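Local coordinates for cellulase (Bacteroides salanitronis, PDB 6WQY), which probably hydrolyses internal beta-1,4-glucosidic links of cellulose as a broad-specificity family 5 endoglucanase, this chain holding its catalytic domain, at residues I299-C312 with V331-W345. Numbering follows the deposited sequence.
Sequences IDQGIPAYIGEMGC and VCKAAKDYGMPPFYW
I299 reaches with CD1 to the backbone of G339, whose positive phi closes helix 318-337 in a Schellman motif and suits glycine. The methyl of A305 is short enough for M340 CG to pack against it and its carbonyl O, and a water bridges A305 N and G339 O. Y306 lays CB against the P341 ring, 3.6 Å from its CG, while its hydroxyl is hydrogen-bonded to E170. I307 gives its N-H to P341 O (3.0 Å) and takes that of F343 nearly along the C=O axis; its branched side chain, suited to the space between sheet and helix, crosses M340 at about a right angle and sets CD1 3.9 Å from A335 CB. Between I307 and M310 the register slips by one residue, a beta bulge, and M310 N makes a weak bond to F343 O. E309, extended beyond CG, runs alongside W345 with carboxylate and ring planes 25° apart; OE2 forms a salt bridge with R76 and OE1 a hydrogen bond with Y253. M310 O accepts the N-H of W345, and its flexible chain, bent at chi2 (76°) and chi3 (66°), sets CE against both V331 CG1 and C332 SG. G311 suits its place because its backbone angles exclude a CB, which would also crowd the Y344 ring. Parallel strands 305-310 and 342-346, joined through helix 318-337, form the last beta-alpha-beta crossover of the eight-stranded TIM barrel of family 5 glycosidases.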
loop_
_atom_site.group_PDB
_atom_site.type_symbol
_atom_site.label_atom_id
_atom_site.label_comp_id
_atom_site.label_asym_id
_atom_site.label_seq_id
_atom_site.Cartn_x
_atom_site.Cartn_y
_atom_site.Cartn_z
ATOM N N ILE A 299 8.774 8.371 -12.465
ATOM C CA ILE A 299 8.648 9.765 -12.044
ATOM C C ILE A 299 9.100 10.715 -13.145
ATOM O O ILE A 299 8.392 11.669 -13.496
ATOM C CB ILE A 299 9.453 9.991 -10.750
ATOM C CG1 ILE A 299 9.026 9.025 -9.635
ATOM C CG2 ILE A 299 9.327 11.427 -10.282
ATOM C CD1 ILE A 299 7.557 9.098 -9.255
ATOM N N ASP A 300 10.294 10.475 -13.687
ATOM C CA ASP A 300 10.860 11.357 -14.701
ATOM C C ASP A 300 10.124 11.263 -16.025
ATOM O O ASP A 300 10.342 12.110 -16.894
ATOM C CB ASP A 300 12.333 11.023 -14.941
ATOM C CG ASP A 300 13.229 11.468 -13.804
ATOM O OD1 ASP A 300 12.755 12.150 -12.874
ATOM O OD2 ASP A 300 14.439 11.137 -13.844
ATOM N N GLN A 301 9.296 10.241 -16.212
ATOM C CA GLN A 301 8.466 10.099 -17.399
ATOM C C GLN A 301 7.044 10.590 -17.162
ATOM O O GLN A 301 6.165 10.350 -17.993
ATOM C CB GLN A 301 8.458 8.645 -17.866
ATOM C CG GLN A 301 9.828 8.137 -18.253
ATOM C CD GLN A 301 10.415 8.917 -19.415
ATOM O OE1 GLN A 301 11.507 9.476 -19.318
ATOM N NE2 GLN A 301 9.683 8.964 -20.520
ATOM N N GLY A 302 6.803 11.264 -16.049
ATOM C CA GLY A 302 5.505 11.843 -15.773
ATOM C C GLY A 302 4.513 10.904 -15.135
ATOM O O GLY A 302 3.323 11.251 -15.047
ATOM N N ILE A 303 4.950 9.734 -14.700
ATOM C CA ILE A 303 4.061 8.730 -14.123
ATOM C C ILE A 303 4.249 8.744 -12.608
ATOM O O ILE A 303 5.362 8.467 -12.135
ATOM C CB ILE A 303 4.353 7.330 -14.691
ATOM C CG1 ILE A 303 4.233 7.333 -16.216
ATOM C CG2 ILE A 303 3.411 6.307 -14.063
ATOM C CD1 ILE A 303 4.737 6.059 -16.857
ATOM N N PRO A 304 3.212 9.039 -11.831
ATOM C CA PRO A 304 3.356 9.025 -10.368
ATOM C C PRO A 304 3.493 7.610 -9.838
ATOM O O PRO A 304 3.070 6.640 -10.468
ATOM C CB PRO A 304 2.065 9.689 -9.866
ATOM C CG PRO A 304 1.078 9.488 -10.958
ATOM C CD PRO A 304 1.836 9.368 -12.250
ATOM N N ALA A 305 4.076 7.512 -8.644
ATOM C CA ALA A 305 4.275 6.229 -7.988
ATOM C C ALA A 305 4.294 6.443 -6.488
ATOM O O ALA A 305 4.675 7.511 -6.005
ATOM C CB ALA A 305 5.587 5.580 -8.440
ATOM N N TYR A 306 3.919 5.398 -5.741
ATOM C CA TYR A 306 3.922 5.484 -4.291
ATOM C C TYR A 306 4.422 4.184 -3.691
ATOM O O TYR A 306 4.354 3.119 -4.297
ATOM C CB TYR A 306 2.556 5.852 -3.704
ATOM C CG TYR A 306 1.436 4.843 -3.913
ATOM C CD1 TYR A 306 0.774 4.757 -5.124
ATOM C CD2 TYR A 306 1.017 4.004 -2.885
ATOM C CE1 TYR A 306 -0.266 3.861 -5.317
ATOM C CE2 TYR A 306 -0.020 3.107 -3.064
ATOM C CZ TYR A 306 -0.672 3.036 -4.286
ATOM O OH TYR A 306 -1.722 2.179 -4.507
ATOM N N ILE A 307 4.947 4.296 -2.476
ATOM C CA ILE A 307 5.458 3.158 -1.714
ATOM C C ILE A 307 4.343 2.798 -0.736
ATOM O O ILE A 307 4.206 3.381 0.346
ATOM C CB ILE A 307 6.780 3.491 -1.028
ATOM C CG1 ILE A 307 7.865 3.829 -2.059
ATOM C CG2 ILE A 307 7.221 2.339 -0.146
ATOM C CD1 ILE A 307 8.994 4.633 -1.504
ATOM N N GLY A 308 3.503 1.851 -1.141
ATOM C CA GLY A 308 2.314 1.510 -0.387
ATOM C C GLY A 308 2.586 0.836 0.941
ATOM O O GLY A 308 1.708 0.848 1.810
ATOM N N GLU A 309 3.765 0.221 1.099
ATOM C CA GLU A 309 4.195 -0.347 2.367
ATOM C C GLU A 309 5.710 -0.201 2.479
ATOM O O GLU A 309 6.436 -0.478 1.514
ATOM C CB GLU A 309 3.850 -1.831 2.501
ATOM C CG GLU A 309 2.382 -2.152 2.431
ATOM C CD GLU A 309 2.061 -3.636 2.568
ATOM O OE1 GLU A 309 2.936 -4.411 3.037
ATOM O OE2 GLU A 309 0.906 -4.017 2.214
ATOM N N MET A 310 6.168 0.177 3.675
ATOM C CA MET A 310 7.574 0.244 4.071
ATOM C C MET A 310 7.565 0.219 5.600
ATOM O O MET A 310 6.499 0.309 6.222
ATOM C CB MET A 310 8.278 1.483 3.493
ATOM C CG MET A 310 7.567 2.801 3.719
ATOM S SD MET A 310 7.688 3.498 5.380
ATOM C CE MET A 310 9.445 3.872 5.499
ATOM N N GLY A 311 8.732 0.081 6.227
ATOM C CA GLY A 311 8.796 0.190 7.670
ATOM C C GLY A 311 9.921 -0.638 8.258
ATOM O O GLY A 311 10.746 -1.207 7.546
ATOM N N CYS A 312 9.934 -0.700 9.596
ATOM C CA CYS A 312 10.971 -1.412 10.329
ATOM C C CYS A 312 10.455 -1.616 11.743
ATOM O O CYS A 312 9.933 -0.670 12.341
ATOM C CB CYS A 312 12.270 -0.588 10.361
ATOM S SG CYS A 312 13.682 -1.427 11.064
ATOM N N VAL A 331 15.032 6.225 4.723
ATOM C CA VAL A 331 14.127 5.765 3.682
ATOM C C VAL A 331 13.074 6.821 3.375
ATOM O O VAL A 331 12.720 7.028 2.212
ATOM C CB VAL A 331 13.500 4.413 4.077
ATOM C CG1 VAL A 331 12.415 4.016 3.095
ATOM C CG2 VAL A 331 14.567 3.333 4.136
ATOM N N CYS A 332 12.542 7.497 4.400
ATOM C CA CYS A 332 11.533 8.523 4.132
ATOM C C CYS A 332 12.125 9.711 3.379
ATOM O O CYS A 332 11.482 10.256 2.470
ATOM C CB CYS A 332 10.841 8.966 5.414
ATOM S SG CYS A 332 9.671 7.752 6.068
ATOM N N LYS A 333 13.341 10.124 3.737
ATOM C CA LYS A 333 13.987 11.216 3.016
ATOM C C LYS A 333 14.277 10.822 1.571
ATOM O O LYS A 333 14.089 11.631 0.652
ATOM C CB LYS A 333 15.256 11.630 3.758
ATOM C CG LYS A 333 16.061 12.727 3.075
ATOM C CD LYS A 333 15.231 13.977 2.831
ATOM C CE LYS A 333 16.096 15.113 2.298
ATOM N NZ LYS A 333 15.281 16.178 1.653
ATOM N N ALA A 334 14.711 9.580 1.342
ATOM C CA ALA A 334 14.941 9.115 -0.016
ATOM C C ALA A 334 13.636 9.045 -0.791
ATOM O O ALA A 334 13.589 9.413 -1.975
ATOM C CB ALA A 334 15.650 7.768 0.001
ATOM N N ALA A 335 12.560 8.582 -0.155
ATOM C CA ALA A 335 11.269 8.562 -0.831
ATOM C C ALA A 335 10.897 9.962 -1.313
ATOM O O ALA A 335 10.504 10.155 -2.473
ATOM C CB ALA A 335 10.204 8.002 0.113
ATOM N N LYS A 336 11.026 10.957 -0.439
ATOM C CA LYS A 336 10.751 12.335 -0.836
ATOM C C LYS A 336 11.643 12.754 -1.997
ATOM O O LYS A 336 11.174 13.344 -2.983
ATOM C CB LYS A 336 10.948 13.256 0.369
ATOM C CG LYS A 336 10.756 14.732 0.079
ATOM C CD LYS A 336 9.343 15.048 -0.340
ATOM C CE LYS A 336 9.118 16.548 -0.448
ATOM N NZ LYS A 336 7.773 16.830 -1.009
ATOM N N ASP A 337 12.945 12.478 -1.890
ATOM C CA ASP A 337 13.886 12.907 -2.920
ATOM C C ASP A 337 13.625 12.256 -4.273
ATOM O O ASP A 337 13.973 12.833 -5.313
ATOM C CB ASP A 337 15.314 12.589 -2.486
ATOM C CG ASP A 337 15.808 13.468 -1.355
ATOM O OD1 ASP A 337 15.202 14.527 -1.088
ATOM O OD2 ASP A 337 16.831 13.092 -0.742
ATOM N N TYR A 338 13.076 11.043 -4.290
ATOM C CA TYR A 338 12.873 10.281 -5.520
ATOM C C TYR A 338 11.417 10.275 -5.966
ATOM O O TYR A 338 11.062 9.528 -6.890
ATOM C CB TYR A 338 13.423 8.860 -5.376
ATOM C CG TYR A 338 14.932 8.816 -5.402
ATOM C CD1 TYR A 338 15.618 8.693 -6.598
ATOM C CD2 TYR A 338 15.684 8.933 -4.228
ATOM C CE1 TYR A 338 17.008 8.672 -6.636
ATOM C CE2 TYR A 338 17.067 8.909 -4.258
ATOM C CZ TYR A 338 17.725 8.779 -5.463
ATOM O OH TYR A 338 19.106 8.757 -5.484
ATOM N N GLY A 339 10.552 11.055 -5.318
ATOM C CA GLY A 339 9.237 11.345 -5.862
ATOM C C GLY A 339 8.089 10.466 -5.438
ATOM O O GLY A 339 7.045 10.488 -6.101
ATOM N N MET A 340 8.213 9.718 -4.340
ATOM C CA MET A 340 7.192 8.746 -3.949
ATOM C C MET A 340 6.752 8.950 -2.505
ATOM O O MET A 340 7.606 9.036 -1.610
ATOM C CB MET A 340 7.760 7.328 -4.094
ATOM C CG MET A 340 8.074 6.952 -5.530
ATOM S SD MET A 340 8.883 5.346 -5.667
ATOM C CE MET A 340 10.559 5.801 -5.206
ATOM N N PRO A 341 5.454 9.027 -2.224
ATOM C CA PRO A 341 5.008 9.067 -0.820
ATOM C C PRO A 341 5.141 7.697 -0.183
ATOM O O PRO A 341 4.718 6.701 -0.773
ATOM C CB PRO A 341 3.533 9.476 -0.917
ATOM C CG PRO A 341 3.111 9.123 -2.299
ATOM C CD PRO A 341 4.333 9.200 -3.176
ATOM N N PRO A 342 5.726 7.615 1.027
ATOM C CA PRO A 342 5.838 6.328 1.722
ATOM C C PRO A 342 4.719 6.124 2.728
ATOM O O PRO A 342 4.322 7.064 3.429
ATOM C CB PRO A 342 7.185 6.462 2.437
ATOM C CG PRO A 342 7.234 7.938 2.817
ATOM C CD PRO A 342 6.508 8.679 1.697
ATOM N N PHE A 343 4.232 4.877 2.824
ATOM C CA PHE A 343 3.189 4.481 3.768
ATOM C C PHE A 343 3.767 3.446 4.727
ATOM O O PHE A 343 4.073 2.317 4.325
ATOM C CB PHE A 343 1.977 3.893 3.038
ATOM C CG PHE A 343 1.127 4.920 2.321
ATOM C CD1 PHE A 343 1.595 5.569 1.180
ATOM C CD2 PHE A 343 -0.137 5.217 2.778
ATOM C CE1 PHE A 343 0.807 6.521 0.533
ATOM C CE2 PHE A 343 -0.931 6.155 2.134
ATOM C CZ PHE A 343 -0.457 6.802 1.008
ATOM N N TYR A 344 3.908 3.829 5.990
ATOM C CA TYR A 344 4.464 2.954 7.017
ATOM C C TYR A 344 3.503 1.808 7.324
ATOM O O TYR A 344 2.294 2.013 7.439
ATOM C CB TYR A 344 4.728 3.813 8.275
ATOM C CG TYR A 344 5.230 3.002 9.446
ATOM C CD1 TYR A 344 6.587 2.764 9.634
ATOM C CD2 TYR A 344 4.333 2.408 10.333
ATOM C CE1 TYR A 344 7.028 1.968 10.671
ATOM C CE2 TYR A 344 4.771 1.604 11.357
ATOM C CZ TYR A 344 6.121 1.390 11.521
ATOM O OH TYR A 344 6.593 0.571 12.524
ATOM N N TRP A 345 4.045 0.594 7.472
ATOM C CA TRP A 345 3.235 -0.589 7.766
ATOM C C TRP A 345 3.030 -0.746 9.271
ATOM O O TRP A 345 3.963 -1.109 9.996
ATOM C CB TRP A 345 3.901 -1.854 7.207
ATOM C CG TRP A 345 3.106 -3.088 7.531
ATOM C CD1 TRP A 345 3.425 -4.051 8.422
ATOM C CD2 TRP A 345 1.817 -3.431 7.016
ATOM N NE1 TRP A 345 2.423 -4.990 8.496
ATOM C CE2 TRP A 345 1.417 -4.628 7.637
ATOM C CE3 TRP A 345 0.972 -2.856 6.060
ATOM C CZ2 TRP A 345 0.200 -5.246 7.348
ATOM C CZ3 TRP A 345 -0.236 -3.463 5.787
ATOM C CH2 TRP A 345 -0.606 -4.645 6.423
HETATM O O HOH W 1 4.573 10.335 -7.469
#